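Local coordinates for protein glycoside hydrolase YxiA (Bacillus licheniformis, PDB 3LV4) that probably cleaves the arabinose linkages of L-arabinan, as a calcium-binding member of glycoside hydrolase family 43, at residues A[277-280]-A[281-284]; A[393-396]-A[397-401]; A[309-312]-A[313-316]; A[18-22]-A[23-27]; A[205-209]-A[210-214]. All coordinates share one frame; numbering follows the deposited sequence.

Interaction 1 (A[277-280]-A[281-284]); sequences NFSF and NNKN. With CA (calcium ion), chain D.
A type I' beta turn from F280 to K283 carries one ligand of a calcium site. K283 N donates to F280 O at 3.0 Å, with an N-H...O angle of 164°, and this closes the turn. A water spans the same residues: it takes the N-H of F280 and donates to K283 O. S279 adds a second tie across the turn. Its hydroxyl lies anti to the backbone N (chi1 -175°), which brings OG to N284 O at 2.7 Å. The donor stands above the carbonyl plane of N284. An alanine here has no hydroxyl for N284 O, and the chain leaving the turn would probably be freer to shift. N281 projects from the turn, and its OD1 binds the calcium ion at 2.4 Å. Three waters also bind the metal, and E358 and E375 complete the site. N281 N is held by the hydroxyl of S373. The turn follows strand 272-280. That strand runs parallel to strand 371-378, with backbone bonds from S279 to K371 and S373. F280 packs on W439 and V360, so strands 437-442 and 355-363 are close by, and strand 285-296 follows.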
# COMPACT_ATOMS: atom_id res chain seq x y z
N ASN A 277 -10.64 -3.94 -7.63
CA ASN A 277 -10.60 -5.08 -8.55
C ASN A 277 -11.02 -4.64 -9.95
O ASN A 277 -12.01 -3.91 -10.10
CB ASN A 277 -11.58 -6.17 -8.10
CG ASN A 277 -11.30 -6.71 -6.70
OD1 ASN A 277 -10.33 -6.33 -6.04
ND2 ASN A 277 -12.16 -7.61 -6.25
N PHE A 278 -10.30 -5.09 -10.97
CA PHE A 278 -10.59 -4.62 -12.32
C PHE A 278 -10.05 -5.58 -13.36
O PHE A 278 -9.18 -6.41 -13.07
CB PHE A 278 -9.94 -3.27 -12.56
CG PHE A 278 -8.44 -3.35 -12.68
CD1 PHE A 278 -7.85 -3.56 -13.92
CD2 PHE A 278 -7.63 -3.26 -11.56
CE1 PHE A 278 -6.47 -3.67 -14.03
CE2 PHE A 278 -6.25 -3.36 -11.67
CZ PHE A 278 -5.67 -3.57 -12.90
N SER A 279 -10.54 -5.44 -14.59
CA SER A 279 -10.01 -6.19 -15.71
C SER A 279 -10.21 -5.36 -16.98
O SER A 279 -11.33 -5.01 -17.32
CB SER A 279 -10.71 -7.54 -15.84
OG SER A 279 -10.11 -8.32 -16.86
N PHE A 280 -9.11 -5.01 -17.63
CA PHE A 280 -9.18 -4.32 -18.91
C PHE A 280 -9.55 -5.33 -19.99
O PHE A 280 -8.82 -6.29 -20.24
CB PHE A 280 -7.84 -3.69 -19.27
CG PHE A 280 -7.55 -2.39 -18.57
CD1 PHE A 280 -8.25 -1.23 -18.91
CD2 PHE A 280 -6.56 -2.31 -17.59
CE1 PHE A 280 -7.98 -0.03 -18.28
CE2 PHE A 280 -6.28 -1.10 -16.95
CZ PHE A 280 -6.99 0.05 -17.31
N ASN A 281 -10.68 -5.11 -20.64
CA ASN A 281 -11.12 -6.00 -21.72
C ASN A 281 -11.26 -7.45 -21.28
O ASN A 281 -11.11 -8.37 -22.08
CB ASN A 281 -10.16 -5.92 -22.89
CG ASN A 281 -10.66 -5.00 -23.95
OD1 ASN A 281 -11.85 -5.02 -24.26
ND2 ASN A 281 -9.78 -4.18 -24.51
N ASN A 282 -11.56 -7.63 -19.99
CA ASN A 282 -11.70 -8.97 -19.43
C ASN A 282 -10.46 -9.83 -19.63
O ASN A 282 -10.54 -11.06 -19.61
CB ASN A 282 -12.94 -9.69 -19.98
CG ASN A 282 -13.29 -10.94 -19.20
OD1 ASN A 282 -13.29 -10.93 -17.96
ND2 ASN A 282 -13.59 -12.03 -19.90
N LYS A 283 -9.31 -9.19 -19.84
CA LYS A 283 -8.06 -9.92 -19.99
C LYS A 283 -7.21 -9.72 -18.75
O LYS A 283 -6.83 -8.59 -18.41
CB LYS A 283 -7.32 -9.49 -21.25
CG LYS A 283 -8.10 -9.84 -22.52
CD LYS A 283 -7.49 -9.22 -23.77
CE LYS A 283 -8.31 -9.60 -24.99
NZ LYS A 283 -7.73 -9.07 -26.25
N ASN A 284 -6.90 -10.82 -18.08
CA ASN A 284 -6.18 -10.77 -16.82
C ASN A 284 -6.89 -9.81 -15.87
O ASN A 284 -8.12 -9.84 -15.77
CB ASN A 284 -4.73 -10.38 -17.06
CG ASN A 284 -4.05 -11.31 -18.07
OD1 ASN A 284 -4.35 -12.51 -18.11
ND2 ASN A 284 -3.16 -10.76 -18.89
CA CA D . -13.26 -3.59 -25.52
O HOH W 1 -6.65 -6.26 -16.96
O HOH W 2 -11.34 -3.93 -27.36
O HOH W 3 -15.73 -4.91 -25.79
O HOH W 4 -14.45 -3.22 -23.35

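Interaction 2 (A[393-396]-A[397-401]); sequences KNTG and HNKIE
The K393 chain runs alongside the flat carboxylate of E401, the two side chains pointing the same way. NZ of K393 and OE1 of E401 form a salt bridge at 3.6 Å, although the position of OE1 is doubtful because it crowds a neighbouring atom. The flat peptide groups meet their donors differently. K393 N lies in the plane of the E401 carbonyl, 2.9 Å from its O. T395 N stands above the plane of the K399 carbonyl, 41° out of it. The return bonds are E401 N to K393 O and K399 N to T395 O. Together these four bonds make two hydrogen-bonded pairs. Between them, N394 and I400 form a non-hydrogen-bonded pair. There the CA of N394 meets K399 O at 3.2 Å, and the CA of I400 meets K393 O, both as CA-H...O contacts.

This is the beta hairpin of strands 390-395 and 399-404, in the C-terminal lipocalin-like domain. Its loop is three residues long, 396-398. G396 has positive phi, and a CB there would clash with H397 N. N398 ties the loop down through ND2 to E346 O. T395 and K399 share a face with K393 and E401, and their side chains cross at about a right angle. OG1 of T395 sits between its own N and carbonyl carbon (chi1 67°) and comes to 3.3 Å from K399 CB. N394 and I400 point to the other face, where both touch F413 of strand 407-418.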
# COMPACT_ATOMS: atom_id res chain seq x y z
N LYS A 393 -9.84 17.54 -21.12
CA LYS A 393 -8.80 18.33 -21.76
C LYS A 393 -7.43 17.90 -21.26
O LYS A 393 -7.30 17.35 -20.16
CB LYS A 393 -9.01 19.82 -21.52
CG LYS A 393 -8.97 20.25 -20.08
CD LYS A 393 -9.27 21.74 -19.98
CE LYS A 393 -9.43 22.20 -18.55
NZ LYS A 393 -9.45 23.69 -18.44
N ASN A 394 -6.42 18.11 -22.10
CA ASN A 394 -5.05 17.93 -21.66
C ASN A 394 -4.46 19.28 -21.33
O ASN A 394 -4.65 20.25 -22.08
CB ASN A 394 -4.21 17.20 -22.71
CG ASN A 394 -4.07 17.98 -24.00
OD1 ASN A 394 -5.06 18.21 -24.70
ND2 ASN A 394 -2.85 18.38 -24.32
N THR A 395 -3.76 19.37 -20.21
CA THR A 395 -3.11 20.62 -19.82
C THR A 395 -1.64 20.39 -19.49
O THR A 395 -1.22 19.26 -19.28
CB THR A 395 -3.82 21.28 -18.61
OG1 THR A 395 -3.65 20.48 -17.44
CG2 THR A 395 -5.30 21.46 -18.90
N GLY A 396 -0.87 21.47 -19.49
CA GLY A 396 0.56 21.38 -19.23
C GLY A 396 1.25 20.35 -20.11
O GLY A 396 0.91 20.18 -21.29
N HIS A 397 2.21 19.66 -19.52
CA HIS A 397 3.03 18.66 -20.19
C HIS A 397 2.21 17.40 -20.46
O HIS A 397 2.27 16.81 -21.55
CB HIS A 397 4.19 18.30 -19.26
CG HIS A 397 5.52 18.19 -19.95
ND1 HIS A 397 6.64 17.68 -19.32
CD2 HIS A 397 5.91 18.53 -21.20
CE1 HIS A 397 7.66 17.71 -20.16
NE2 HIS A 397 7.24 18.22 -21.31
N ASN A 398 1.44 16.98 -19.47
CA ASN A 398 0.83 15.66 -19.53
C ASN A 398 -0.29 15.48 -18.51
O ASN A 398 -0.60 14.37 -18.11
CB ASN A 398 1.90 14.60 -19.33
CG ASN A 398 2.81 14.92 -18.16
OD1 ASN A 398 2.36 15.36 -17.11
ND2 ASN A 398 4.12 14.72 -18.35
N LYS A 399 -0.90 16.59 -18.10
CA LYS A 399 -2.04 16.50 -17.19
C LYS A 399 -3.34 16.29 -17.96
O LYS A 399 -3.49 16.75 -19.10
CB LYS A 399 -2.15 17.75 -16.33
CG LYS A 399 -0.93 18.03 -15.46
CD LYS A 399 -0.58 16.84 -14.59
CE LYS A 399 0.36 17.25 -13.45
NZ LYS A 399 1.73 17.65 -13.91
N ILE A 400 -4.27 15.59 -17.33
CA ILE A 400 -5.62 15.46 -17.87
C ILE A 400 -6.61 16.01 -16.86
O ILE A 400 -6.41 15.91 -15.64
CB ILE A 400 -6.00 14.00 -18.22
CG1 ILE A 400 -7.34 13.96 -18.97
CG2 ILE A 400 -6.06 13.12 -16.96
CD1 ILE A 400 -7.72 12.58 -19.46
N GLU A 401 -7.67 16.61 -17.38
CA GLU A 401 -8.84 16.93 -16.58
C GLU A 401 -10.04 16.29 -17.26
O GLU A 401 -10.19 16.40 -18.48
CB GLU A 401 -9.02 18.45 -16.49
CG GLU A 401 -10.10 18.88 -15.54
CD GLU A 401 -10.25 20.40 -15.48
OE1 GLU A 401 -9.35 21.12 -15.98
OE2 GLU A 401 -11.25 20.87 -14.93

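Interaction 3 (A[309-312]-A[313-316]); sequences TRFP and GRGE
The backbone reverses in a type II beta turn from F311 to R314, closed by R314 N to F311 O at 3.0 Å. G313 takes the third place of the turn with positive phi, where a CB would clash with P312 O. Above the turn, R314 lays its guanidinium flat on the F311 ring. The planes are 8° apart and the centres 4.1 Å apart. CD1 of F311 lies over the centre of the guanidinium, while NH1 of R314 sits toward the rim of the ring. A bend at chi3 (54°) folds the arginine back over the ring. Salt bridges from NE to E317 and from NH2 to E319 fix its rotation. Further along, R310 meets E316. In a salt bridge, OE1 of E316 takes R310 NH2 at 3.0 Å and, weakly, R310 NE at 2.9 Å. The carboxylate lies at the guanidinium edge, its plane turned 47° from that of the arginine. OE2 of E316 accepts from A225 N. One water links the two arms of the loop, taking the N-H of F311 and donating to G315 O. The turn belongs to the loop between the antiparallel strands 303-310 and 319-327 of one four-stranded blade, as in the five-bladed beta-propeller of family 43. R310 lies about 7 Å, side chain to side chain, from D15, the predicted proton acceptor.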
# COMPACT_ATOMS: atom_id res chain seq x y z
N THR A 309 -1.05 -8.84 -5.22
CA THR A 309 -2.39 -8.89 -5.76
C THR A 309 -2.77 -10.32 -6.11
O THR A 309 -1.91 -11.14 -6.40
CB THR A 309 -2.56 -7.95 -6.98
OG1 THR A 309 -3.95 -7.90 -7.35
CG2 THR A 309 -1.72 -8.41 -8.17
N ARG A 310 -4.07 -10.60 -6.03
CA ARG A 310 -4.63 -11.82 -6.58
C ARG A 310 -5.14 -11.50 -7.99
O ARG A 310 -4.97 -10.37 -8.45
CB ARG A 310 -5.72 -12.35 -5.65
CG ARG A 310 -5.13 -12.97 -4.37
CD ARG A 310 -6.00 -12.72 -3.13
NE ARG A 310 -5.59 -13.58 -2.01
CZ ARG A 310 -4.58 -13.32 -1.19
NH1 ARG A 310 -3.87 -12.20 -1.32
NH2 ARG A 310 -4.27 -14.18 -0.23
N PHE A 311 -5.74 -12.47 -8.67
CA PHE A 311 -6.04 -12.33 -10.10
C PHE A 311 -7.36 -13.00 -10.44
O PHE A 311 -7.67 -14.06 -9.91
CB PHE A 311 -4.96 -13.00 -10.95
CG PHE A 311 -3.56 -12.58 -10.61
CD1 PHE A 311 -2.78 -13.35 -9.74
CD2 PHE A 311 -3.01 -11.43 -11.16
CE1 PHE A 311 -1.49 -12.98 -9.43
CE2 PHE A 311 -1.71 -11.05 -10.85
CZ PHE A 311 -0.95 -11.82 -9.98
N PRO A 312 -8.13 -12.39 -11.36
CA PRO A 312 -9.40 -13.02 -11.71
C PRO A 312 -9.21 -14.47 -12.10
O PRO A 312 -8.34 -14.77 -12.92
CB PRO A 312 -9.86 -12.20 -12.91
CG PRO A 312 -9.27 -10.83 -12.66
CD PRO A 312 -7.93 -11.10 -12.05
N GLY A 313 -9.98 -15.37 -11.49
CA GLY A 313 -9.97 -16.78 -11.85
C GLY A 313 -8.85 -17.63 -11.28
O GLY A 313 -8.85 -18.85 -11.48
N ARG A 314 -7.91 -17.02 -10.55
CA ARG A 314 -6.73 -17.74 -10.06
C ARG A 314 -6.77 -18.05 -8.56
O ARG A 314 -5.75 -18.36 -7.95
CB ARG A 314 -5.44 -16.99 -10.43
CG ARG A 314 -5.12 -17.08 -11.92
CD ARG A 314 -3.87 -16.28 -12.32
NE ARG A 314 -2.69 -16.62 -11.53
CZ ARG A 314 -1.52 -16.00 -11.64
NH1 ARG A 314 -1.38 -14.99 -12.50
NH2 ARG A 314 -0.48 -16.37 -10.89
N GLY A 315 -7.96 -17.99 -7.97
CA GLY A 315 -8.12 -18.30 -6.56
C GLY A 315 -7.34 -17.38 -5.64
O GLY A 315 -7.44 -16.16 -5.76
N GLU A 316 -6.57 -17.96 -4.73
CA GLU A 316 -5.82 -17.17 -3.76
C GLU A 316 -4.36 -16.97 -4.15
O GLU A 316 -3.57 -16.46 -3.36
CB GLU A 316 -5.93 -17.78 -2.36
CG GLU A 316 -7.29 -17.59 -1.70
CD GLU A 316 -7.54 -16.15 -1.28
OE1 GLU A 316 -6.84 -15.66 -0.36
OE2 GLU A 316 -8.45 -15.50 -1.84
O HOH W 5 -5.50 -15.08 -7.56

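Interaction 4 (A[18-22]-A[23-27]); sequences IIKAN and GTYYV. With ACT (acetate ion), chain F.
Backbone bonds zip I19 to Y26 and A21 to T24, two hydrogen-bonded pairs of an antiparallel hairpin. Y26 N to I19 O is 2.8 Å, and I19 N returns to Y26 O. A21 N donates to T24 O, and T24 N donates to A21 O, closing the type I' turn through N22 and G23, both with positive phi. Two CA-H...O contacts fill the non-hydrogen-bonded positions, from I18 to Y26 O and from K20 to T24 O.

The aromatic contact is between K20 and Y25. CD of K20 lies over one face of the ring, 3.6 Å from its centroid, in a CH-pi contact. The lysine leaves its backbone with CG anti to N (chi1 -178°) and then bends along its chain to reach the ring. F295 meets Y25 edge-to-face.

Apolar contacts come from I18, whose CD1 touches V27 CG1 at 3.8 Å and Y25 CB at 4.0 Å. On the other face, I19 CG2 rests on Y26 CB.

Both tyrosine hydroxyls have polar partners. Y25 OH donates to an acetate oxygen at 2.6 Å, at the ring edge; this ion probably comes from the crystallisation liquor. Y26 OH bonds to E114, and a water joins it to N22 ND2. A serine in place of Y25 offers no ring face to K20, whose chain would probably be freer to turn.

The hairpin begins a blade of strands 17-21, 24-29, 33-37 and 44-47. Apolar contacts lie on both its faces, the CH-pi contact on that of K20 and Y25, and each tyrosine ends on a polar partner.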
# COMPACT_ATOMS: atom_id res chain seq x y z
N ILE A 18 9.08 -2.55 0.85
CA ILE A 18 10.24 -2.24 0.01
C ILE A 18 11.39 -1.59 0.78
O ILE A 18 11.18 -0.77 1.68
CB ILE A 18 9.82 -1.32 -1.18
CG1 ILE A 18 10.94 -1.20 -2.22
CG2 ILE A 18 9.40 0.07 -0.68
CD1 ILE A 18 11.03 -2.39 -3.15
N ILE A 19 12.61 -1.96 0.42
CA ILE A 19 13.79 -1.28 0.94
C ILE A 19 14.91 -1.42 -0.08
O ILE A 19 15.08 -2.49 -0.67
CB ILE A 19 14.24 -1.82 2.33
CG1 ILE A 19 15.56 -1.15 2.77
CG2 ILE A 19 14.37 -3.36 2.32
CD1 ILE A 19 16.02 -1.51 4.19
N LYS A 20 15.64 -0.34 -0.33
CA LYS A 20 16.75 -0.41 -1.26
C LYS A 20 18.07 -0.36 -0.51
O LYS A 20 18.27 0.51 0.34
CB LYS A 20 16.67 0.71 -2.30
CG LYS A 20 17.81 0.63 -3.31
CD LYS A 20 17.39 1.15 -4.66
CE LYS A 20 17.73 2.59 -4.84
NZ LYS A 20 18.33 2.80 -6.20
N ALA A 21 18.96 -1.29 -0.82
CA ALA A 21 20.29 -1.28 -0.24
C ALA A 21 21.29 -1.78 -1.26
O ALA A 21 20.99 -2.69 -2.02
CB ALA A 21 20.34 -2.15 1.01
N ASN A 22 22.48 -1.18 -1.29
CA ASN A 22 23.54 -1.67 -2.16
C ASN A 22 23.12 -1.65 -3.63
O ASN A 22 23.61 -2.45 -4.43
CB ASN A 22 23.92 -3.11 -1.76
CG ASN A 22 24.13 -3.27 -0.26
OD1 ASN A 22 24.94 -2.57 0.34
ND2 ASN A 22 23.38 -4.20 0.35
N GLY A 23 22.20 -0.76 -3.98
CA GLY A 23 21.70 -0.66 -5.34
C GLY A 23 20.70 -1.74 -5.75
O GLY A 23 20.37 -1.89 -6.93
N THR A 24 20.21 -2.50 -4.78
CA THR A 24 19.28 -3.59 -5.03
C THR A 24 18.00 -3.35 -4.24
O THR A 24 18.05 -2.92 -3.09
CB THR A 24 19.89 -4.94 -4.61
OG1 THR A 24 21.04 -5.22 -5.41
CG2 THR A 24 18.87 -6.07 -4.75
N TYR A 25 16.85 -3.61 -4.87
CA TYR A 25 15.57 -3.47 -4.18
C TYR A 25 15.20 -4.79 -3.53
O TYR A 25 15.31 -5.85 -4.15
CB TYR A 25 14.46 -3.09 -5.17
CG TYR A 25 14.64 -1.75 -5.83
CD1 TYR A 25 14.25 -0.58 -5.19
CD2 TYR A 25 15.19 -1.65 -7.10
CE1 TYR A 25 14.41 0.66 -5.80
CE2 TYR A 25 15.36 -0.43 -7.72
CZ TYR A 25 14.97 0.72 -7.06
OH TYR A 25 15.13 1.95 -7.66
N TYR A 26 14.77 -4.72 -2.27
CA TYR A 26 14.27 -5.88 -1.55
C TYR A 26 12.83 -5.67 -1.15
O TYR A 26 12.43 -4.54 -0.86
CB TYR A 26 15.11 -6.11 -0.29
CG TYR A 26 16.51 -6.59 -0.59
CD1 TYR A 26 17.53 -5.69 -0.85
CD2 TYR A 26 16.80 -7.95 -0.60
CE1 TYR A 26 18.82 -6.14 -1.13
CE2 TYR A 26 18.07 -8.40 -0.88
CZ TYR A 26 19.08 -7.50 -1.14
OH TYR A 26 20.35 -7.96 -1.42
N VAL A 27 12.04 -6.74 -1.16
CA VAL A 27 10.75 -6.72 -0.49
C VAL A 27 10.72 -7.78 0.60
O VAL A 27 11.15 -8.92 0.40
CB VAL A 27 9.54 -6.90 -1.45
CG1 VAL A 27 9.31 -5.61 -2.26
CG2 VAL A 27 9.73 -8.12 -2.36
C ACT F . 15.14 1.51 -11.18
O ACT F . 15.74 2.07 -10.23
OXT ACT F . 13.92 1.32 -11.04
CH3 ACT F . 15.87 1.10 -12.41
O HOH W 6 22.47 -6.40 -1.38

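Interaction 5 (A[205-209]-A[210-214]); sequences ILYHP and ETQYY
H208 bonds across the turn through three of its atoms. H208 N donates to Y213 O at 3.1 Å. H208 O accepts from Q212 N at 2.8 Å, and H208 ND1 from E210 N at 3.0 Å. The last donor is tilted 22° from the imidazole plane. CG of H208 lies anti to N (chi1 -163°), and the ring comes alongside E210, with CE1 near OE2. T211 OG1 bonds to Y215 OH and also takes a weak bond from Y213 N.

These residues form the beta hairpin of strands 200-208 and 213-220, in the fourth blade of what is, as in the family, a five-bladed propeller. E201, the predicted proton donor, lies near the start of the first of these strands.

Y207 and Y214 pair on one face of the hairpin. The edge of Y207 points at the face of Y214, with centroids 4.7 Å apart and planes at 52°. CD2 of Y207 sits over the ring centre. Y214 OH is satisfied by Q155 N. Y207 OH bonds a water at 2.7 Å and lies against CB and CG of Q212. The same water takes a weak bond from Q212 NE2.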
# COMPACT_ATOMS: atom_id res chain seq x y z
N ILE A 205 3.73 5.11 5.25
CA ILE A 205 3.85 6.56 5.10
C ILE A 205 5.02 6.97 4.20
O ILE A 205 6.18 6.61 4.46
CB ILE A 205 3.92 7.29 6.47
CG1 ILE A 205 2.57 7.14 7.19
CG2 ILE A 205 4.26 8.78 6.27
CD1 ILE A 205 2.59 7.48 8.67
N LEU A 206 4.71 7.70 3.13
CA LEU A 206 5.74 8.18 2.21
C LEU A 206 5.67 9.70 2.03
O LEU A 206 4.61 10.25 1.71
CB LEU A 206 5.58 7.51 0.83
CG LEU A 206 6.68 7.91 -0.15
CD1 LEU A 206 8.01 7.32 0.32
CD2 LEU A 206 6.38 7.47 -1.57
N TYR A 207 6.80 10.36 2.22
CA TYR A 207 6.92 11.80 1.99
C TYR A 207 7.26 12.08 0.53
O TYR A 207 8.07 11.37 -0.07
CB TYR A 207 8.03 12.37 2.87
CG TYR A 207 8.22 13.87 2.75
CD1 TYR A 207 9.28 14.41 2.01
CD2 TYR A 207 7.36 14.76 3.39
CE1 TYR A 207 9.46 15.79 1.93
CE2 TYR A 207 7.54 16.13 3.31
CZ TYR A 207 8.59 16.64 2.58
OH TYR A 207 8.75 18.01 2.51
N HIS A 208 6.65 13.10 -0.05
CA HIS A 208 7.06 13.53 -1.39
C HIS A 208 7.60 14.95 -1.31
O HIS A 208 6.91 15.85 -0.84
CB HIS A 208 5.92 13.46 -2.39
CG HIS A 208 6.38 13.50 -3.82
ND1 HIS A 208 6.80 14.67 -4.42
CD2 HIS A 208 6.51 12.52 -4.74
CE1 HIS A 208 7.16 14.40 -5.67
NE2 HIS A 208 7.01 13.11 -5.89
N PRO A 209 8.85 15.14 -1.76
CA PRO A 209 9.53 16.44 -1.64
C PRO A 209 8.92 17.55 -2.49
O PRO A 209 9.14 18.73 -2.19
CB PRO A 209 10.96 16.15 -2.13
CG PRO A 209 11.08 14.69 -2.22
CD PRO A 209 9.72 14.11 -2.37
N GLU A 210 8.19 17.21 -3.55
CA GLU A 210 7.59 18.25 -4.40
C GLU A 210 6.35 18.87 -3.79
O GLU A 210 6.15 20.08 -3.86
CB GLU A 210 7.24 17.70 -5.78
CG GLU A 210 8.42 17.54 -6.70
CD GLU A 210 7.99 17.26 -8.13
OE1 GLU A 210 7.90 18.23 -8.93
OE2 GLU A 210 7.71 16.09 -8.44
N THR A 211 5.50 18.04 -3.21
CA THR A 211 4.26 18.52 -2.61
C THR A 211 4.44 18.83 -1.13
O THR A 211 3.65 19.57 -0.55
CB THR A 211 3.13 17.48 -2.74
OG1 THR A 211 3.49 16.32 -1.99
CG2 THR A 211 2.90 17.10 -4.19
N GLN A 212 5.50 18.26 -0.55
CA GLN A 212 5.81 18.38 0.89
C GLN A 212 4.71 17.85 1.80
O GLN A 212 4.53 18.32 2.94
CB GLN A 212 6.21 19.81 1.26
CG GLN A 212 7.40 20.30 0.44
CD GLN A 212 7.98 21.59 0.96
OE1 GLN A 212 7.25 22.46 1.44
NE2 GLN A 212 9.29 21.73 0.87
N TYR A 213 3.99 16.85 1.30
CA TYR A 213 3.04 16.09 2.11
C TYR A 213 3.60 14.72 2.46
O TYR A 213 4.33 14.11 1.66
CB TYR A 213 1.73 15.86 1.36
CG TYR A 213 0.82 17.05 1.30
CD1 TYR A 213 0.00 17.39 2.37
CD2 TYR A 213 0.74 17.82 0.14
CE1 TYR A 213 -0.85 18.49 2.29
CE2 TYR A 213 -0.10 18.91 0.06
CZ TYR A 213 -0.89 19.24 1.13
OH TYR A 213 -1.73 20.33 1.03
N TYR A 214 3.25 14.25 3.65
CA TYR A 214 3.35 12.84 3.98
C TYR A 214 2.05 12.17 3.52
O TYR A 214 0.95 12.66 3.80
CB TYR A 214 3.54 12.64 5.49
CG TYR A 214 4.85 13.19 5.99
CD1 TYR A 214 4.96 14.54 6.34
CD2 TYR A 214 5.97 12.38 6.11
CE1 TYR A 214 6.15 15.06 6.79
CE2 TYR A 214 7.17 12.89 6.56
CZ TYR A 214 7.26 14.23 6.90
OH TYR A 214 8.45 14.75 7.35
O HOH W 7 11.03 18.78 1.34

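Overall arrangement
Along the chain the order is interaction 4, 5, 1, 3 and then 2. The first four lie in the family 43 part, and interaction 2 in the C-terminal lipocalin-like domain. Interactions 1 and 3 touch, with N284 O 3.5 Å from P312 CG, and their centres are 12 Å apart. Interactions 4 and 5 have centres 20 Å apart and belong to different blades. Interactions 3 and 5 lie on opposite sides of the chain's centre. Interaction 2 is about 26 Å from interaction 1, centre to centre. At interaction 1 the calcium ion joins N281 of the family 43 part to E358 and E375 of the C-terminal part, so the metal bridges the two.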